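Local coordinates for protein ribonuclease H (Uncultured organism, PDB 4IBN) that probably cleaves the RNA strand of RNA-DNA hybrids endonucleolytically, leaving 5'-phosphomonoesters, as a magnesium-dependent, monomeric type 1 RNase H, at residues G36-Y44 against Q154-A165. Residues are numbered along the deposited sequence; the frame is centred on the assembly and turned at random.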
loop_
_atom_site.group_PDB
_atom_site.type_symbol
_atom_site.label_atom_id
_atom_site.label_comp_id
_atom_site.label_asym_id
_atom_site.label_seq_id
_atom_site.Cartn_x
_atom_site.Cartn_y
_atom_site.Cartn_z
ATOM N N GLY A 36 7.406 14.003 0.730
ATOM C CA GLY A 36 7.152 12.648 0.336
ATOM C C GLY A 36 5.696 12.350 0.060
ATOM O O GLY A 36 4.845 13.095 0.444
ATOM N N GLY A 37 5.468 11.267 -0.667
ATOM C CA GLY A 37 4.136 10.873 -1.038
ATOM C C GLY A 37 3.918 9.377 -1.005
ATOM O O GLY A 37 4.819 8.651 -1.109
ATOM N N ALA A 38 2.672 8.971 -0.825
ATOM C CA ALA A 38 2.272 7.586 -0.938
ATOM C C ALA A 38 1.146 7.503 -1.962
ATOM O O ALA A 38 0.228 8.265 -1.910
ATOM C CB ALA A 38 1.788 7.052 0.387
ATOM N N GLY A 39 1.278 6.581 -2.898
ATOM C CA GLY A 39 0.306 6.373 -3.937
ATOM C C GLY A 39 -0.219 4.947 -3.974
ATOM O O GLY A 39 0.531 4.043 -3.869
ATOM N N VAL A 40 -1.537 4.816 -4.092
ATOM C CA VAL A 40 -2.179 3.525 -4.145
ATOM C C VAL A 40 -3.207 3.422 -5.277
ATOM O O VAL A 40 -4.047 4.240 -5.381
ATOM C CB VAL A 40 -2.922 3.268 -2.865
ATOM C CG1 VAL A 40 -3.527 1.931 -2.855
ATOM C CG2 VAL A 40 -2.039 3.434 -1.710
ATOM N N LEU A 41 -3.109 2.379 -6.089
ATOM C CA LEU A 41 -4.129 2.042 -7.058
ATOM C C LEU A 41 -4.879 0.814 -6.569
ATOM O O LEU A 41 -4.277 -0.140 -6.232
ATOM C CB LEU A 41 -3.470 1.708 -8.384
ATOM C CG LEU A 41 -4.332 1.121 -9.484
ATOM C CD1 LEU A 41 -5.375 2.075 -9.947
ATOM C CD2 LEU A 41 -3.527 0.624 -10.632
ATOM N N VAL A 42 -6.213 0.887 -6.552
ATOM C CA VAL A 42 -7.044 -0.260 -6.211
ATOM C C VAL A 42 -7.785 -0.740 -7.452
ATOM O O VAL A 42 -8.443 0.026 -8.059
ATOM C CB VAL A 42 -8.104 0.111 -5.147
ATOM C CG1 VAL A 42 -8.874 -1.100 -4.694
ATOM C CG2 VAL A 42 -7.448 0.748 -3.941
ATOM N N GLU A 43 -7.642 -1.999 -7.788
ATOM C CA GLU A 43 -8.339 -2.602 -8.882
ATOM C C GLU A 43 -9.455 -3.478 -8.390
ATOM O O GLU A 43 -9.270 -4.172 -7.461
ATOM C CB GLU A 43 -7.406 -3.461 -9.738
ATOM C CG GLU A 43 -6.338 -2.655 -10.415
ATOM C CD GLU A 43 -5.679 -3.359 -11.583
ATOM O OE1 GLU A 43 -5.844 -4.565 -11.694
ATOM O OE2 GLU A 43 -5.009 -2.692 -12.351
ATOM N N TYR A 44 -10.601 -3.438 -9.066
ATOM C CA TYR A 44 -11.740 -4.277 -8.705
ATOM C C TYR A 44 -12.473 -4.799 -9.941
ATOM O O TYR A 44 -12.879 -4.024 -10.808
ATOM C CB TYR A 44 -12.709 -3.506 -7.806
ATOM C CG TYR A 44 -13.992 -4.248 -7.511
ATOM C CD1 TYR A 44 -14.035 -5.243 -6.545
ATOM C CD2 TYR A 44 -15.161 -3.954 -8.200
ATOM C CE1 TYR A 44 -15.206 -5.925 -6.271
ATOM C CE2 TYR A 44 -16.337 -4.630 -7.935
ATOM C CZ TYR A 44 -16.353 -5.614 -6.969
ATOM O OH TYR A 44 -17.522 -6.290 -6.701
ATOM N N GLN A 154 1.157 -1.194 -13.177
ATOM C CA GLN A 154 0.444 -0.676 -12.045
ATOM C C GLN A 154 1.362 -0.102 -10.974
ATOM O O GLN A 154 1.025 0.816 -10.323
ATOM C CB GLN A 154 -0.496 -1.724 -11.473
ATOM C CG GLN A 154 -1.640 -2.081 -12.363
ATOM C CD GLN A 154 -1.450 -3.419 -13.022
ATOM O OE1 GLN A 154 -0.389 -3.768 -13.386
ATOM N NE2 GLN A 154 -2.512 -4.158 -13.115
ATOM N N ASN A 155 2.495 -0.742 -10.764
ATOM C CA ASN A 155 3.463 -0.245 -9.816
ATOM C C ASN A 155 4.015 1.095 -10.248
ATOM O O ASN A 155 4.161 1.940 -9.460
ATOM C CB ASN A 155 4.601 -1.210 -9.603
ATOM C CG ASN A 155 5.755 -0.590 -8.855
ATOM O OD1 ASN A 155 5.732 -0.544 -7.665
ATOM N ND2 ASN A 155 6.740 -0.120 -9.569
ATOM N N GLU A 156 4.308 1.234 -11.517
ATOM C CA GLU A 156 4.791 2.483 -12.038
ATOM C C GLU A 156 3.763 3.576 -11.959
ATOM O O GLU A 156 4.125 4.682 -11.806
ATOM C CB GLU A 156 5.471 2.367 -13.411
ATOM C CG GLU A 156 6.575 1.335 -13.463
ATOM C CD GLU A 156 7.840 1.752 -14.222
ATOM O OE1 GLU A 156 8.031 2.935 -14.427
ATOM O OE2 GLU A 156 8.609 0.901 -14.668
ATOM N N TYR A 157 2.496 3.235 -12.123
ATOM C CA TYR A 157 1.454 4.230 -11.948
ATOM C C TYR A 157 1.418 4.702 -10.504
ATOM O O TYR A 157 1.298 5.849 -10.208
ATOM C CB TYR A 157 0.079 3.724 -12.384
ATOM C CG TYR A 157 -0.997 4.748 -12.167
ATOM C CD1 TYR A 157 -1.955 4.595 -11.214
ATOM C CD2 TYR A 157 -1.009 5.898 -12.887
ATOM C CE1 TYR A 157 -2.890 5.548 -10.988
ATOM C CE2 TYR A 157 -1.929 6.845 -12.678
ATOM C CZ TYR A 157 -2.883 6.679 -11.735
ATOM O OH TYR A 157 -3.830 7.605 -11.512
ATOM N N ALA A 158 1.526 3.742 -9.607
ATOM C CA ALA A 158 1.447 4.073 -8.201
ATOM C C ALA A 158 2.578 4.991 -7.830
ATOM O O ALA A 158 2.410 5.843 -7.043
ATOM C CB ALA A 158 1.471 2.836 -7.339
ATOM N N ASN A 159 3.727 4.755 -8.409
ATOM C CA ASN A 159 4.852 5.644 -8.174
ATOM C C ASN A 159 4.570 7.030 -8.701
ATOM O O ASN A 159 4.872 8.025 -8.086
ATOM C CB ASN A 159 6.128 5.111 -8.811
ATOM C CG ASN A 159 7.324 5.979 -8.544
ATOM O OD1 ASN A 159 7.842 5.983 -7.489
ATOM N ND2 ASN A 159 7.750 6.666 -9.515
ATOM N N HIS A 160 3.942 7.057 -9.857
ATOM C CA HIS A 160 3.575 8.326 -10.432
ATOM C C HIS A 160 2.637 9.051 -9.473
ATOM O O HIS A 160 2.713 10.226 -9.324
ATOM C CB HIS A 160 2.875 8.127 -11.766
ATOM C CG HIS A 160 1.925 9.209 -12.123
ATOM N ND1 HIS A 160 2.322 10.358 -12.744
ATOM C CD2 HIS A 160 0.595 9.305 -11.980
ATOM C CE1 HIS A 160 1.282 11.131 -12.930
ATOM N NE2 HIS A 160 0.218 10.505 -12.495
ATOM N N LEU A 161 1.725 8.324 -8.879
ATOM C CA LEU A 161 0.820 8.927 -7.944
ATOM C C LEU A 161 1.569 9.440 -6.698
ATOM O O LEU A 161 1.259 10.442 -6.177
ATOM C CB LEU A 161 -0.273 7.978 -7.469
ATOM C CG LEU A 161 -1.505 7.608 -8.250
ATOM C CD1 LEU A 161 -2.318 6.647 -7.435
ATOM C CD2 LEU A 161 -2.307 8.810 -8.549
ATOM N N ALA A 162 2.505 8.652 -6.216
ATOM C CA ALA A 162 3.238 9.028 -5.035
ATOM C C ALA A 162 4.018 10.296 -5.260
ATOM O O ALA A 162 4.067 11.113 -4.454
ATOM C CB ALA A 162 4.171 7.943 -4.641
ATOM N N VAL A 163 4.661 10.384 -6.396
ATOM C CA VAL A 163 5.437 11.562 -6.736
ATOM C C VAL A 163 4.569 12.776 -6.911
ATOM O O VAL A 163 4.919 13.832 -6.510
ATOM C CB VAL A 163 6.344 11.355 -7.939
ATOM C CG1 VAL A 163 7.097 12.617 -8.293
ATOM C CG2 VAL A 163 7.312 10.286 -7.667
ATOM N N THR A 164 3.418 12.587 -7.519
ATOM C CA THR A 164 2.492 13.674 -7.679
ATOM C C THR A 164 2.044 14.172 -6.315
ATOM O O THR A 164 1.904 15.307 -6.088
ATOM C CB THR A 164 1.241 13.205 -8.458
ATOM O OG1 THR A 164 1.593 12.857 -9.783
ATOM C CG2 THR A 164 0.233 14.259 -8.497
ATOM N N ALA A 165 1.779 13.239 -5.421
ATOM C CA ALA A 165 1.365 13.600 -4.087
ATOM C C ALA A 165 2.457 14.392 -3.359
ATOM O O ALA A 165 2.195 15.371 -2.743
ATOM C CB ALA A 165 0.987 12.383 -3.308
#
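Gly39 and Ala162 bring their CA atoms within 4.1 Å of each other where helix 154-165 lies across strand 36-44, the two axes approaching to 5.7 Å and running in roughly opposed directions at 144°. Glycine on the strand face and alanine on the helix make such closeness possible: a CB on Gly39 would collide with Ala158 O, Ala162 N and Leu161 CB, and one on Gly37 would run into Ala162 O. Instead, Gly37 CA makes a CA-H...O contact with Ala162 O at 3.4 Å, while the Ala162 methyl settles over the strand backbone, its CB 3.6 Å from Gly39 N. Leu161 lies alongside this seam and lays CD1 against Val40 O. Toward Glu43 the gap widens and side chains fill it. Leu41, with CG anti to the backbone N (chi1 171°), sends CD2 up to Gln154 CG at 3.7 Å and, obliquely, to the Tyr157 ring. Beyond it Gln154, bent at chi2, crosses Glu43 at about a right angle; its NE2 donates a nearly straight bond of 3.0 Å to Glu43 OE2. OE2 sits close to the plane of the amide, whereas NE2 meets it from above the carboxylate plane. The same OE2 forms a salt bridge with Arg55, and NE2 also bonds Glu197 O, so each of these two buried polar atoms has two partners. With an alanine in place of Gln154, Glu43 would probably keep Arg55 but lose its amide donor, Glu197 O would lose its own, and Leu41 CD2 would lose its contact with CG. In the RNase H fold, strand 34-45 runs between strands 16-25 and 53-62; helix 153-168 covers one face, where Tyr157 OH reaches Asp57, whereas Ala38 and Val40 point to the other face and meet helix 67-82.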